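CIR protein (Plasmodium chabaudi chabaudi, PDB 6ZYV) is of unknown function but belongs to the Plasmodium interspersed repeat (PIR) family of variant antigens, probably displaying its helical ectodomain at the surface of infected red blood cells. Local coordinates at residues Tyr97-Met102 / Ile107-Asn112; Tyr90-Leu95 / Asp145-Asn150; Asp40-Lys45 / Ile59-Ile64; Lys16-Cys21 / Ile64-Met69; Lys151-Lys156 / Asn197-Asp202. The protein carries 5 engineered substitutions. All blocks are in the same frame, centred on the assembly; numbering follows the deposited sequence.

Interaction 1: Tyr97-Met102 / Ile107-Asn112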
# COMPACT_ATOMS: atom_id res chain seq x y z
N TYR A 97 -1.84 6.70 -4.45
CA TYR A 97 -2.81 6.18 -5.40
C TYR A 97 -4.17 6.90 -5.21
O TYR A 97 -4.75 7.33 -6.19
CB TYR A 97 -2.91 4.63 -5.28
CG TYR A 97 -4.28 4.08 -5.61
CD1 TYR A 97 -4.69 3.94 -6.93
CD2 TYR A 97 -5.18 3.74 -4.61
CE1 TYR A 97 -5.95 3.48 -7.25
CE2 TYR A 97 -6.47 3.31 -4.91
CZ TYR A 97 -6.85 3.16 -6.23
OH TYR A 97 -8.12 2.71 -6.54
N ILE A 98 -4.66 7.01 -3.97
CA ILE A 98 -5.93 7.67 -3.67
C ILE A 98 -5.92 9.14 -4.09
O ILE A 98 -6.84 9.58 -4.77
CB ILE A 98 -6.27 7.54 -2.15
CG1 ILE A 98 -6.52 6.07 -1.78
CG2 ILE A 98 -7.45 8.46 -1.72
CD1 ILE A 98 -7.70 5.46 -2.47
N LEU A 99 -4.87 9.87 -3.72
CA LEU A 99 -4.77 11.27 -4.09
C LEU A 99 -4.67 11.44 -5.61
O LEU A 99 -5.28 12.35 -6.15
CB LEU A 99 -3.62 11.97 -3.34
CG LEU A 99 -3.77 12.03 -1.80
CD1 LEU A 99 -2.67 12.89 -1.20
CD2 LEU A 99 -5.13 12.61 -1.37
N ASN A 100 -3.99 10.52 -6.29
CA ASN A 100 -3.91 10.55 -7.75
C ASN A 100 -5.31 10.33 -8.36
O ASN A 100 -5.65 10.99 -9.34
CB ASN A 100 -2.92 9.51 -8.27
CG ASN A 100 -2.76 9.55 -9.77
OD1 ASN A 100 -3.22 8.68 -10.50
ND2 ASN A 100 -2.13 10.60 -10.25
N GLN A 101 -6.15 9.47 -7.75
CA GLN A 101 -7.51 9.22 -8.22
C GLN A 101 -8.41 10.43 -8.02
O GLN A 101 -9.16 10.79 -8.92
CB GLN A 101 -8.14 8.01 -7.51
CG GLN A 101 -7.42 6.68 -7.75
CD GLN A 101 -7.62 6.15 -9.14
OE1 GLN A 101 -6.84 6.46 -10.06
NE2 GLN A 101 -8.65 5.33 -9.33
N MET A 102 -8.35 11.05 -6.83
CA MET A 102 -9.15 12.22 -6.48
C MET A 102 -8.90 13.34 -7.45
O MET A 102 -7.74 13.59 -7.81
CB MET A 102 -8.76 12.74 -5.08
CG MET A 102 -9.01 11.77 -3.96
SD MET A 102 -10.77 11.57 -3.71
CE MET A 102 -11.17 13.13 -2.91
N ILE A 107 -0.06 13.44 -6.19
CA ILE A 107 1.21 13.26 -5.47
C ILE A 107 1.80 14.64 -5.09
O ILE A 107 2.30 14.79 -3.97
CB ILE A 107 2.18 12.32 -6.20
CG1 ILE A 107 1.61 10.89 -6.20
CG2 ILE A 107 3.55 12.35 -5.53
CD1 ILE A 107 2.02 10.07 -7.34
N HIS A 108 1.56 15.67 -5.93
CA HIS A 108 1.95 17.06 -5.70
C HIS A 108 1.28 17.69 -4.47
O HIS A 108 1.80 18.66 -3.94
CB HIS A 108 1.70 17.91 -6.95
CG HIS A 108 0.24 18.01 -7.30
ND1 HIS A 108 -0.46 16.90 -7.74
CD2 HIS A 108 -0.59 19.07 -7.26
CE1 HIS A 108 -1.70 17.33 -7.94
NE2 HIS A 108 -1.82 18.62 -7.67
N THR A 109 0.14 17.15 -4.00
CA THR A 109 -0.53 17.62 -2.79
C THR A 109 -0.39 16.65 -1.61
O THR A 109 -1.00 16.88 -0.59
CB THR A 109 -2.04 17.89 -3.04
OG1 THR A 109 -2.75 16.66 -3.19
CG2 THR A 109 -2.30 18.79 -4.21
N LEU A 110 0.35 15.53 -1.76
CA LEU A 110 0.54 14.53 -0.72
C LEU A 110 1.13 15.10 0.58
O LEU A 110 0.56 14.83 1.65
CB LEU A 110 1.40 13.38 -1.27
CG LEU A 110 1.91 12.33 -0.28
CD1 LEU A 110 0.77 11.55 0.31
CD2 LEU A 110 2.89 11.41 -0.95
N LYS A 111 2.25 15.86 0.51
CA LYS A 111 2.87 16.43 1.71
C LYS A 111 1.87 17.33 2.46
O LYS A 111 1.70 17.19 3.67
CB LYS A 111 4.16 17.18 1.37
CG LYS A 111 4.97 17.61 2.61
CD LYS A 111 6.45 17.88 2.26
CE LYS A 111 7.26 18.16 3.53
NZ LYS A 111 8.67 18.53 3.23
N ASN A 112 1.17 18.18 1.72
CA ASN A 112 0.15 19.07 2.25
C ASN A 112 -1.03 18.29 2.87
O ASN A 112 -1.45 18.62 3.97
CB ASN A 112 -0.32 20.03 1.15
CG ASN A 112 -1.37 21.00 1.60
OD1 ASN A 112 -2.58 20.80 1.36
ND2 ASN A 112 -0.96 22.05 2.31
O HOH W 1 -0.49 12.48 -9.05
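Leu99 and Leu110 meet in a buried apolar contact across a helix-loop-helix turn, where the end of helix 81-101 passes through a short linker into helix 110-118. A single methyl does most of the touching: Leu99 CD1 lies 3.6 Å from Leu110 CA and 4.0 Å from Leu110 CD1, so it rests against the backbone of the first turn of the second helix as well as against the leucine side chain. The two side chains run at about a right angle to each other. Leu99 holds CG opposite its carbonyl carbon and beside the backbone N (chi1 -63°), and with chi2 near 180° the extended branch CD1 points across the gap. Leu99 CD1 also passes Thr109 OG1 at 4.3 Å, a loose approach; the hydroxyl itself is hydrogen-bonded within the linker to Glu105 OE1 and Gly106 O. A water gives the turn a polar bridge: it accepts from Asn100 ND2 at 2.8 Å and from Ile107 N at 3.0 Å, tying the last turn of one helix to the start of the approach to the next. Leu110 N in turn bonds to Ile107 O at 3.0 Å. Beyond the turn, Leu110 also packs on Leu95 of helix 81-101 and on Ile144 and Met147 of helix 134-149, while Ile98 and Met102 face helix 55-71 through Ile59.

Interaction 2: Tyr90-Leu95 / Asp145-Asn150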
# COMPACT_ATOMS: atom_id res chain seq x y z
N TYR A 90 4.04 1.15 2.38
CA TYR A 90 2.84 0.57 1.77
C TYR A 90 1.66 1.51 1.90
O TYR A 90 0.93 1.69 0.93
CB TYR A 90 2.45 -0.77 2.41
CG TYR A 90 3.40 -1.89 2.14
CD1 TYR A 90 3.86 -2.15 0.87
CD2 TYR A 90 3.77 -2.77 3.16
CE1 TYR A 90 4.72 -3.20 0.61
CE2 TYR A 90 4.64 -3.81 2.92
CZ TYR A 90 5.12 -4.02 1.65
OH TYR A 90 5.92 -5.11 1.50
N ALA A 91 1.46 2.09 3.09
CA ALA A 91 0.35 2.99 3.39
C ALA A 91 0.47 4.28 2.60
O ALA A 91 -0.53 4.75 2.06
CB ALA A 91 0.32 3.29 4.89
N ILE A 92 1.68 4.83 2.48
CA ILE A 92 1.91 6.06 1.72
C ILE A 92 1.83 5.83 0.21
O ILE A 92 1.40 6.72 -0.52
CB ILE A 92 3.22 6.73 2.20
CG1 ILE A 92 2.99 7.28 3.64
CG2 ILE A 92 3.69 7.86 1.25
CD1 ILE A 92 4.23 7.67 4.37
N LEU A 93 2.10 4.61 -0.25
CA LEU A 93 1.93 4.23 -1.65
C LEU A 93 0.42 4.20 -1.94
O LEU A 93 -0.01 4.73 -2.96
CB LEU A 93 2.55 2.84 -1.93
CG LEU A 93 2.35 2.29 -3.35
CD1 LEU A 93 3.00 3.23 -4.39
CD2 LEU A 93 2.89 0.83 -3.46
N TRP A 94 -0.39 3.62 -1.02
CA TRP A 94 -1.84 3.58 -1.17
C TRP A 94 -2.39 5.00 -1.16
O TRP A 94 -3.24 5.34 -1.98
CB TRP A 94 -2.49 2.74 -0.05
CG TRP A 94 -3.99 2.81 -0.04
CD1 TRP A 94 -4.85 2.12 -0.86
CD2 TRP A 94 -4.81 3.67 0.78
NE1 TRP A 94 -6.15 2.45 -0.55
CE2 TRP A 94 -6.15 3.40 0.46
CE3 TRP A 94 -4.55 4.60 1.81
CZ2 TRP A 94 -7.22 4.05 1.12
CZ3 TRP A 94 -5.60 5.25 2.42
CH2 TRP A 94 -6.92 4.98 2.07
N LEU A 95 -1.89 5.85 -0.24
CA LEU A 95 -2.31 7.23 -0.12
C LEU A 95 -2.03 8.00 -1.42
O LEU A 95 -2.89 8.76 -1.86
CB LEU A 95 -1.66 7.88 1.10
CG LEU A 95 -2.12 9.31 1.42
CD1 LEU A 95 -3.63 9.38 1.60
CD2 LEU A 95 -1.37 9.87 2.63
N ASP A 145 8.68 11.97 -0.03
CA ASP A 145 9.66 12.47 -0.98
C ASP A 145 9.92 11.45 -2.09
O ASP A 145 10.04 11.83 -3.25
CB ASP A 145 10.95 12.85 -0.26
CG ASP A 145 11.88 13.70 -1.10
OD1 ASP A 145 11.38 14.63 -1.78
OD2 ASP A 145 13.11 13.43 -1.10
N LEU A 146 9.93 10.15 -1.75
CA LEU A 146 10.07 9.08 -2.71
C LEU A 146 8.89 9.05 -3.67
O LEU A 146 9.10 8.83 -4.85
CB LEU A 146 10.21 7.74 -2.02
CG LEU A 146 11.60 7.41 -1.53
CD1 LEU A 146 11.57 6.18 -0.65
CD2 LEU A 146 12.61 7.31 -2.72
N MET A 147 7.66 9.28 -3.18
CA MET A 147 6.49 9.31 -4.06
C MET A 147 6.58 10.46 -5.05
O MET A 147 6.23 10.27 -6.21
CB MET A 147 5.16 9.35 -3.27
CG MET A 147 4.99 8.17 -2.31
SD MET A 147 4.76 6.55 -3.08
CE MET A 147 6.42 5.89 -3.02
N ASN A 148 7.10 11.62 -4.61
CA ASN A 148 7.30 12.79 -5.45
C ASN A 148 8.42 12.60 -6.44
O ASN A 148 8.30 13.02 -7.58
CB ASN A 148 7.54 14.05 -4.60
CG ASN A 148 6.25 14.67 -4.16
OD1 ASN A 148 5.70 15.53 -4.87
ND2 ASN A 148 5.73 14.23 -3.02
N MET A 149 9.51 11.94 -6.04
CA MET A 149 10.64 11.66 -6.93
C MET A 149 10.25 10.71 -8.08
O MET A 149 10.83 10.76 -9.16
CB MET A 149 11.81 11.04 -6.15
CG MET A 149 12.56 12.00 -5.22
SD MET A 149 12.99 13.62 -5.89
CE MET A 149 13.78 14.41 -4.42
N ASN A 150 9.27 9.84 -7.84
CA ASN A 150 8.79 8.86 -8.80
C ASN A 150 7.37 9.19 -9.27
O ASN A 150 6.72 8.30 -9.80
CB ASN A 150 8.74 7.47 -8.10
CG ASN A 150 10.09 6.85 -7.77
OD1 ASN A 150 10.85 6.48 -8.66
ND2 ASN A 150 10.40 6.71 -6.50
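Met147 carries the contact between 90-95 and 145-150 from the second segment, and its apolar contacts with Ile92 and Leu93 make up the interface of these two segments. Met147 CG sits 3.8 Å from Ile92 CG2, the two side chains meeting at a slant. The sulfur reaches the next residue, with Met147 SD 3.9 Å from Leu93 CA and 4.0 Å from Leu93 CD1; these two side chains run at about a right angle. The bend of the methionine chain at chi2 (-69°) turns SD toward Leu93, so that CG and SD serve adjacent residues. Ile92 presents the methyl that lies anti to its backbone N, and the nearest alpha carbons, those of Leu93 and Met147, are 7.2 Å apart. All three side chains are buried, and Met147 also touches Ile107 and Ile211.

The polar bonds do not join the two segments. At the end of helix 134-149, Leu146 O accepts both Asn150 N at 3.2 Å and Asn150 ND2 at 3.0 Å, the two donors coming from opposite faces of the carbonyl plane. The side-chain bond is bent, with 140° at the hydrogen. The same ND2 also bonds to Ser207 O, so the amide joins this helix end to the start of helix 206-211. The arrangement is helix-on-helix packing in the interior of an all-helical ectodomain.

Interaction 3: Asp40-Lys45 / Ile59-Ile64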
# COMPACT_ATOMS: atom_id res chain seq x y z
N ASP A 40 -13.85 4.57 14.20
CA ASP A 40 -13.02 4.83 15.38
C ASP A 40 -11.90 5.83 15.11
O ASP A 40 -11.37 6.42 16.04
CB ASP A 40 -12.38 3.52 15.88
CG ASP A 40 -13.31 2.59 16.65
OD1 ASP A 40 -14.13 3.10 17.46
OD2 ASP A 40 -13.20 1.34 16.46
N TYR A 41 -11.49 5.98 13.84
CA TYR A 41 -10.38 6.83 13.42
C TYR A 41 -10.80 8.11 12.68
O TYR A 41 -9.93 8.82 12.18
CB TYR A 41 -9.37 6.02 12.60
CG TYR A 41 -8.98 4.73 13.30
CD1 TYR A 41 -8.33 4.76 14.53
CD2 TYR A 41 -9.36 3.50 12.80
CE1 TYR A 41 -8.02 3.60 15.21
CE2 TYR A 41 -9.02 2.32 13.45
CZ TYR A 41 -8.36 2.38 14.67
OH TYR A 41 -8.04 1.24 15.37
N CYS A 42 -12.09 8.43 12.65
CA CYS A 42 -12.62 9.64 12.03
C CYS A 42 -12.15 10.87 12.80
O CYS A 42 -12.07 10.84 14.03
CB CYS A 42 -14.15 9.58 11.97
SG CYS A 42 -14.80 8.50 10.66
N PRO A 43 -11.79 11.96 12.10
CA PRO A 43 -11.32 13.16 12.82
C PRO A 43 -12.42 13.79 13.65
O PRO A 43 -13.60 13.71 13.31
CB PRO A 43 -10.87 14.12 11.71
CG PRO A 43 -11.00 13.39 10.43
CD PRO A 43 -11.81 12.15 10.63
N MET A 44 -12.03 14.47 14.72
CA MET A 44 -12.96 15.19 15.55
C MET A 44 -13.56 16.36 14.76
O MET A 44 -12.88 16.98 13.95
CB MET A 44 -12.23 15.76 16.75
CG MET A 44 -12.23 14.86 17.94
SD MET A 44 -11.90 15.87 19.40
CE MET A 44 -10.24 16.51 18.99
N LYS A 45 -14.84 16.67 15.01
CA LYS A 45 -15.52 17.78 14.36
C LYS A 45 -16.10 18.66 15.46
O LYS A 45 -16.98 18.22 16.20
CB LYS A 45 -16.64 17.26 13.43
CG LYS A 45 -17.20 18.35 12.51
CD LYS A 45 -18.68 18.16 12.18
CE LYS A 45 -19.25 19.38 11.47
NZ LYS A 45 -20.73 19.28 11.30
N ILE A 59 -10.59 9.52 3.95
CA ILE A 59 -9.26 9.10 3.50
C ILE A 59 -8.31 9.10 4.69
O ILE A 59 -7.55 8.15 4.86
CB ILE A 59 -8.72 10.01 2.36
CG1 ILE A 59 -9.56 9.84 1.09
CG2 ILE A 59 -7.25 9.70 2.06
CD1 ILE A 59 -9.38 10.99 0.08
N SER A 60 -8.38 10.14 5.52
CA SER A 60 -7.55 10.27 6.70
C SER A 60 -7.80 9.10 7.67
O SER A 60 -6.85 8.47 8.12
CB SER A 60 -7.82 11.61 7.38
OG SER A 60 -7.17 11.73 8.63
N ALA A 61 -9.09 8.80 7.94
CA ALA A 61 -9.47 7.71 8.84
C ALA A 61 -9.08 6.35 8.26
O ALA A 61 -8.65 5.47 9.00
CB ALA A 61 -10.96 7.77 9.11
N GLY A 62 -9.22 6.19 6.94
CA GLY A 62 -8.85 4.97 6.23
C GLY A 62 -7.36 4.70 6.24
O GLY A 62 -6.92 3.56 6.34
N PHE A 63 -6.57 5.77 6.15
CA PHE A 63 -5.12 5.70 6.19
C PHE A 63 -4.64 5.28 7.58
O PHE A 63 -3.74 4.45 7.69
CB PHE A 63 -4.51 7.06 5.79
CG PHE A 63 -3.01 7.11 5.87
CD1 PHE A 63 -2.22 6.62 4.84
CD2 PHE A 63 -2.38 7.64 6.98
CE1 PHE A 63 -0.83 6.66 4.92
CE2 PHE A 63 -1.00 7.68 7.06
CZ PHE A 63 -0.24 7.18 6.03
N ILE A 64 -5.22 5.85 8.64
CA ILE A 64 -4.89 5.51 10.02
C ILE A 64 -5.31 4.08 10.33
O ILE A 64 -4.52 3.32 10.90
CB ILE A 64 -5.50 6.53 11.00
CG1 ILE A 64 -4.85 7.90 10.78
CG2 ILE A 64 -5.38 6.07 12.45
CD1 ILE A 64 -5.64 9.01 11.39
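Tyr41 and Ala61 bring a disulfide-linked loop against helix 55-71, their alpha carbons only 4.8 Å apart. The small methyl of Ala61 permits this closeness: Ala61 CB lies 3.4 Å from Tyr41 O, and Ala61 CA makes a CA-H...O contact with that oxygen at 3.5 Å. Tyr41 O also accepts a hydrogen bond from Asn121 ND2. One turn further along the helix, Ile64 CG2 approaches Tyr41 CD1 at 3.8 Å, reaching the ring obliquely. With CG opposite its carbonyl carbon and beside the backbone N (chi1 -51°), Tyr41 lays its ring along the helix toward Val68, while Asp40 CB sits over the centre of one ring face. Ile64 meets it with the methyl that is anti to its own backbone N. Cys42 SG adds an apolar contact with Ala61 CB at 4.2 Å and is held by the disulfide to Cys52. Around this anchor, Asn121 links Tyr41 and Ser60, His127 of helix 122-127 meets the Tyr41 ring nearly at right angles, and Phe63 extends from helix 55-71 toward helix 81-101.

Interaction 4: Lys16-Cys21 / Ile64-Met69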
# COMPACT_ATOMS: atom_id res chain seq x y z
N LYS A 16 -7.43 -3.87 0.18
CA LYS A 16 -8.72 -4.14 -0.48
C LYS A 16 -9.91 -3.77 0.42
O LYS A 16 -10.88 -3.14 -0.04
CB LYS A 16 -8.84 -5.59 -0.99
CG LYS A 16 -10.18 -5.84 -1.70
CD LYS A 16 -10.03 -6.14 -3.19
CE LYS A 16 -11.31 -6.56 -3.89
NZ LYS A 16 -12.32 -5.47 -3.87
N LYS A 17 -9.82 -4.12 1.71
CA LYS A 17 -10.87 -3.81 2.69
C LYS A 17 -11.12 -2.28 2.77
O LYS A 17 -12.26 -1.84 2.60
CB LYS A 17 -10.50 -4.39 4.07
CG LYS A 17 -11.47 -5.43 4.61
CD LYS A 17 -10.91 -6.21 5.83
CE LYS A 17 -9.61 -6.97 5.56
NZ LYS A 17 -8.89 -7.38 6.82
N ILE A 18 -10.05 -1.47 2.94
CA ILE A 18 -10.23 -0.03 3.02
C ILE A 18 -10.67 0.58 1.68
O ILE A 18 -11.49 1.49 1.68
CB ILE A 18 -9.02 0.71 3.65
CG1 ILE A 18 -9.41 2.13 4.08
CG2 ILE A 18 -7.80 0.74 2.73
CD1 ILE A 18 -10.65 2.19 4.98
N ASP A 19 -10.21 0.04 0.54
CA ASP A 19 -10.63 0.52 -0.77
C ASP A 19 -12.15 0.44 -0.95
O ASP A 19 -12.78 1.44 -1.29
CB ASP A 19 -9.94 -0.28 -1.90
CG ASP A 19 -8.65 0.31 -2.40
OD1 ASP A 19 -8.38 1.48 -2.11
OD2 ASP A 19 -7.89 -0.43 -3.09
N ASP A 20 -12.74 -0.74 -0.70
CA ASP A 20 -14.18 -0.91 -0.85
C ASP A 20 -14.98 -0.00 0.09
O ASP A 20 -16.09 0.40 -0.26
CB ASP A 20 -14.56 -2.39 -0.64
CG ASP A 20 -13.80 -3.35 -1.55
OD1 ASP A 20 -13.31 -2.90 -2.61
OD2 ASP A 20 -13.68 -4.54 -1.19
N CYS A 21 -14.42 0.38 1.24
CA CYS A 21 -15.13 1.17 2.22
C CYS A 21 -14.88 2.64 2.19
O CYS A 21 -15.36 3.30 3.10
CB CYS A 21 -14.86 0.63 3.61
SG CYS A 21 -15.85 -0.82 4.04
N ILE A 64 -5.22 5.85 8.64
CA ILE A 64 -4.89 5.51 10.02
C ILE A 64 -5.31 4.08 10.33
O ILE A 64 -4.52 3.32 10.90
CB ILE A 64 -5.50 6.53 11.00
CG1 ILE A 64 -4.85 7.90 10.78
CG2 ILE A 64 -5.38 6.07 12.45
CD1 ILE A 64 -5.64 9.01 11.39
N TRP A 65 -6.49 3.66 9.84
CA TRP A 65 -6.92 2.28 9.98
C TRP A 65 -5.89 1.31 9.35
O TRP A 65 -5.53 0.33 9.99
CB TRP A 65 -8.32 2.08 9.36
CG TRP A 65 -8.85 0.69 9.52
CD1 TRP A 65 -9.57 0.20 10.57
CD2 TRP A 65 -8.69 -0.39 8.60
NE1 TRP A 65 -9.87 -1.13 10.36
CE2 TRP A 65 -9.31 -1.52 9.17
CE3 TRP A 65 -8.06 -0.52 7.36
CZ2 TRP A 65 -9.37 -2.74 8.51
CZ3 TRP A 65 -8.07 -1.74 6.74
CH2 TRP A 65 -8.75 -2.83 7.29
N LEU A 66 -5.35 1.64 8.15
CA LEU A 66 -4.32 0.86 7.47
C LEU A 66 -3.10 0.71 8.31
O LEU A 66 -2.63 -0.40 8.46
CB LEU A 66 -3.87 1.49 6.13
CG LEU A 66 -4.51 1.03 4.83
CD1 LEU A 66 -3.65 1.49 3.63
CD2 LEU A 66 -4.77 -0.50 4.83
N LEU A 67 -2.53 1.83 8.79
CA LEU A 67 -1.34 1.81 9.63
C LEU A 67 -1.55 1.00 10.89
O LEU A 67 -0.66 0.27 11.29
CB LEU A 67 -0.91 3.24 10.02
CG LEU A 67 -0.17 4.05 8.98
CD1 LEU A 67 0.21 5.43 9.57
CD2 LEU A 67 1.08 3.32 8.49
N VAL A 68 -2.73 1.12 11.52
CA VAL A 68 -3.04 0.36 12.72
C VAL A 68 -3.04 -1.16 12.40
O VAL A 68 -2.41 -1.95 13.09
CB VAL A 68 -4.34 0.85 13.38
CG1 VAL A 68 -4.85 -0.15 14.42
CG2 VAL A 68 -4.15 2.22 14.01
N MET A 69 -3.69 -1.54 11.29
CA MET A 69 -3.74 -2.93 10.87
C MET A 69 -2.38 -3.48 10.50
O MET A 69 -2.09 -4.61 10.83
CB MET A 69 -4.69 -3.11 9.67
CG MET A 69 -6.13 -2.90 10.02
SD MET A 69 -6.77 -4.04 11.28
CE MET A 69 -6.56 -5.63 10.43
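Ile18 packs against Trp65 and Leu66 where helices 8-20 and 55-71 run nearly antiparallel, their local axes 10.6 Å apart at an angle of 164°. The apolar contacts fall into two groups. Against the indole, Ile18 CB lies 4.0 Å from Trp65 CE3 and Lys17 CB lies 4.0 Å from Trp65 CH2, both meeting the six-membered ring obliquely. Trp65 holds CG anti to its backbone N (chi1 -177°), which carries the indole across to Lys17 and Ile18, and Met69 CG from the next turn lies over one face of its ring, toward the rim. Against the leucine, Ile18 CG2 touches Leu66 CD2 at 3.9 Å.

The charged groups pair along helix 8-20: Lys16 NZ forms a salt bridge to Asp20 OD1 at 3.0 Å, its hydrogen bonds to that carboxylate being weak, and Lys17 NZ makes a salt bridge with Asp14. Trp94 of helix 81-101 touches both Ile18 and Leu66, and Trp94 NE1 hydrogen-bonds to Asp19 OD1, making this a three-helix junction, while the disulfide Cys21-Cys32 ties the end of helix 8-20 to the following loop.

Interaction 5: Lys151-Lys156 / Asn197-Asp202. Engineered in segment 151-156: Ala152 (natural residue Ser).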
# COMPACT_ATOMS: atom_id res chain seq x y z
N LYS A 151 6.85 10.43 -9.05
CA LYS A 151 5.45 10.79 -9.31
C LYS A 151 4.94 10.38 -10.69
O LYS A 151 3.82 9.88 -10.78
CB LYS A 151 5.14 12.27 -9.02
CG LYS A 151 5.92 13.29 -9.84
CD LYS A 151 5.41 14.69 -9.53
CE LYS A 151 6.36 15.77 -9.96
NZ LYS A 151 7.41 16.00 -8.94
N ALA A 152 5.78 10.50 -11.74
CA ALA A 152 5.39 10.09 -13.08
C ALA A 152 5.09 8.58 -13.23
O ALA A 152 4.21 8.23 -14.01
CB ALA A 152 6.43 10.52 -14.10
N ILE A 153 5.76 7.70 -12.46
CA ILE A 153 5.52 6.27 -12.56
C ILE A 153 4.67 5.69 -11.43
O ILE A 153 4.21 4.56 -11.57
CB ILE A 153 6.81 5.42 -12.75
CG1 ILE A 153 7.94 5.81 -11.80
CG2 ILE A 153 7.34 5.48 -14.17
CD1 ILE A 153 8.15 4.91 -10.72
N ILE A 154 4.49 6.40 -10.31
CA ILE A 154 3.76 5.84 -9.16
C ILE A 154 2.36 5.25 -9.53
O ILE A 154 2.12 4.10 -9.14
CB ILE A 154 3.70 6.82 -7.95
CG1 ILE A 154 5.09 6.90 -7.27
CG2 ILE A 154 2.64 6.39 -6.91
CD1 ILE A 154 5.66 5.53 -6.79
N PRO A 155 1.45 5.92 -10.29
CA PRO A 155 0.16 5.27 -10.63
C PRO A 155 0.29 3.94 -11.38
O PRO A 155 -0.40 3.00 -11.05
CB PRO A 155 -0.56 6.34 -11.46
CG PRO A 155 0.04 7.62 -11.03
CD PRO A 155 1.49 7.30 -10.81
N LYS A 156 1.19 3.85 -12.36
CA LYS A 156 1.43 2.61 -13.11
C LYS A 156 2.15 1.56 -12.25
O LYS A 156 1.87 0.38 -12.37
CB LYS A 156 2.20 2.90 -14.41
CG LYS A 156 1.35 3.66 -15.40
CD LYS A 156 2.13 4.15 -16.64
CE LYS A 156 1.37 5.23 -17.41
NZ LYS A 156 2.07 5.70 -18.65
N ASN A 197 9.77 -1.04 -19.74
CA ASN A 197 9.97 -0.66 -21.14
C ASN A 197 9.12 0.54 -21.53
O ASN A 197 9.65 1.49 -22.04
CB ASN A 197 9.72 -1.84 -22.08
CG ASN A 197 10.65 -3.01 -21.88
OD1 ASN A 197 11.56 -2.95 -21.05
ND2 ASN A 197 10.46 -4.10 -22.61
N ASP A 198 7.81 0.51 -21.29
CA ASP A 198 6.91 1.59 -21.66
C ASP A 198 7.24 2.89 -20.96
O ASP A 198 7.06 3.96 -21.55
CB ASP A 198 5.45 1.22 -21.34
CG ASP A 198 4.83 0.15 -22.21
OD1 ASP A 198 5.50 -0.32 -23.17
OD2 ASP A 198 3.68 -0.24 -21.91
N ASN A 199 7.68 2.82 -19.71
CA ASN A 199 7.97 4.03 -18.95
C ASN A 199 9.44 4.41 -18.92
O ASN A 199 9.78 5.31 -18.17
CB ASN A 199 7.41 3.90 -17.56
CG ASN A 199 5.90 3.76 -17.59
OD1 ASN A 199 5.17 4.73 -17.74
ND2 ASN A 199 5.40 2.54 -17.49
N ASN A 200 10.31 3.73 -19.69
CA ASN A 200 11.75 4.02 -19.74
C ASN A 200 12.36 4.03 -18.33
O ASN A 200 13.07 4.97 -17.96
CB ASN A 200 12.00 5.36 -20.45
CG ASN A 200 13.39 5.45 -21.05
OD1 ASN A 200 14.01 4.45 -21.40
ND2 ASN A 200 13.91 6.65 -21.16
N VAL A 201 12.02 3.04 -17.52
CA VAL A 201 12.49 2.98 -16.16
C VAL A 201 13.93 2.52 -16.11
O VAL A 201 14.31 1.50 -16.71
CB VAL A 201 11.57 2.13 -15.26
CG1 VAL A 201 12.14 2.02 -13.85
CG2 VAL A 201 10.13 2.68 -15.26
N ASP A 202 14.75 3.33 -15.46
CA ASP A 202 16.14 3.01 -15.17
C ASP A 202 16.04 2.36 -13.77
O ASP A 202 15.82 3.05 -12.78
CB ASP A 202 16.96 4.31 -15.12
CG ASP A 202 18.42 4.15 -14.76
OD1 ASP A 202 18.86 3.01 -14.51
OD2 ASP A 202 19.14 5.18 -14.75
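A Schellman motif ends helix 181-198 here, with Asn200 at positive phi as its C-prime residue, and this helix end packs against the start of helix 154-174. The apolar part centres on Ile153, just before that helix: Ile153 CG2 lies 3.7 Å from Asn199 CB and 4.1 Å from Val201 CG2, so one methyl meets residues before and after the turn at Asn200. Ile153 carries CG1 between its backbone N and carbonyl carbon (chi1 46°), and this placement turns CG2 to Asn199 and Val201. Tyr208 of helix 206-211, which touches both Ile153 and Val201, and Phe195, which lies against Ile153, extend the apolar patch. The polar part lies on the more solvent-accessible side, at Lys156. Asn199 ND2 bonds back to Phe195 O, which holds the amide, and its other end faces Lys156, whose extended chain crosses at a slant: Lys156 CD is 3.3 Å from Asn199 OD1, and Lys156 NZ makes a weak hydrogen bond to that same oxygen at 3.4 Å.

Along the chain, interaction 3 is nested within the loop closed by interaction 4, interaction 1 within that closed by interaction 2, and interaction 5 follows. Interactions 3 and 4 share Ile64 and helix 55-71, with centres about 11 Å apart; interactions 1 and 2 share helix 81-101, with centres about 9 Å apart. Helix 81-101 joins the two pairs: Ala91 packs on Leu67, and Leu95 on Ile59. Interaction 5 lies on the opposite side of the chain's centre from interactions 3 and 4, about 31 Å from interaction 3 between centres, yet Ile154 reaches Ile107 and Leu93. The ectodomain is thus one continuous helical body around helix 81-101, with the disulfides of Cys21 and Cys42 at interactions 4 and 3.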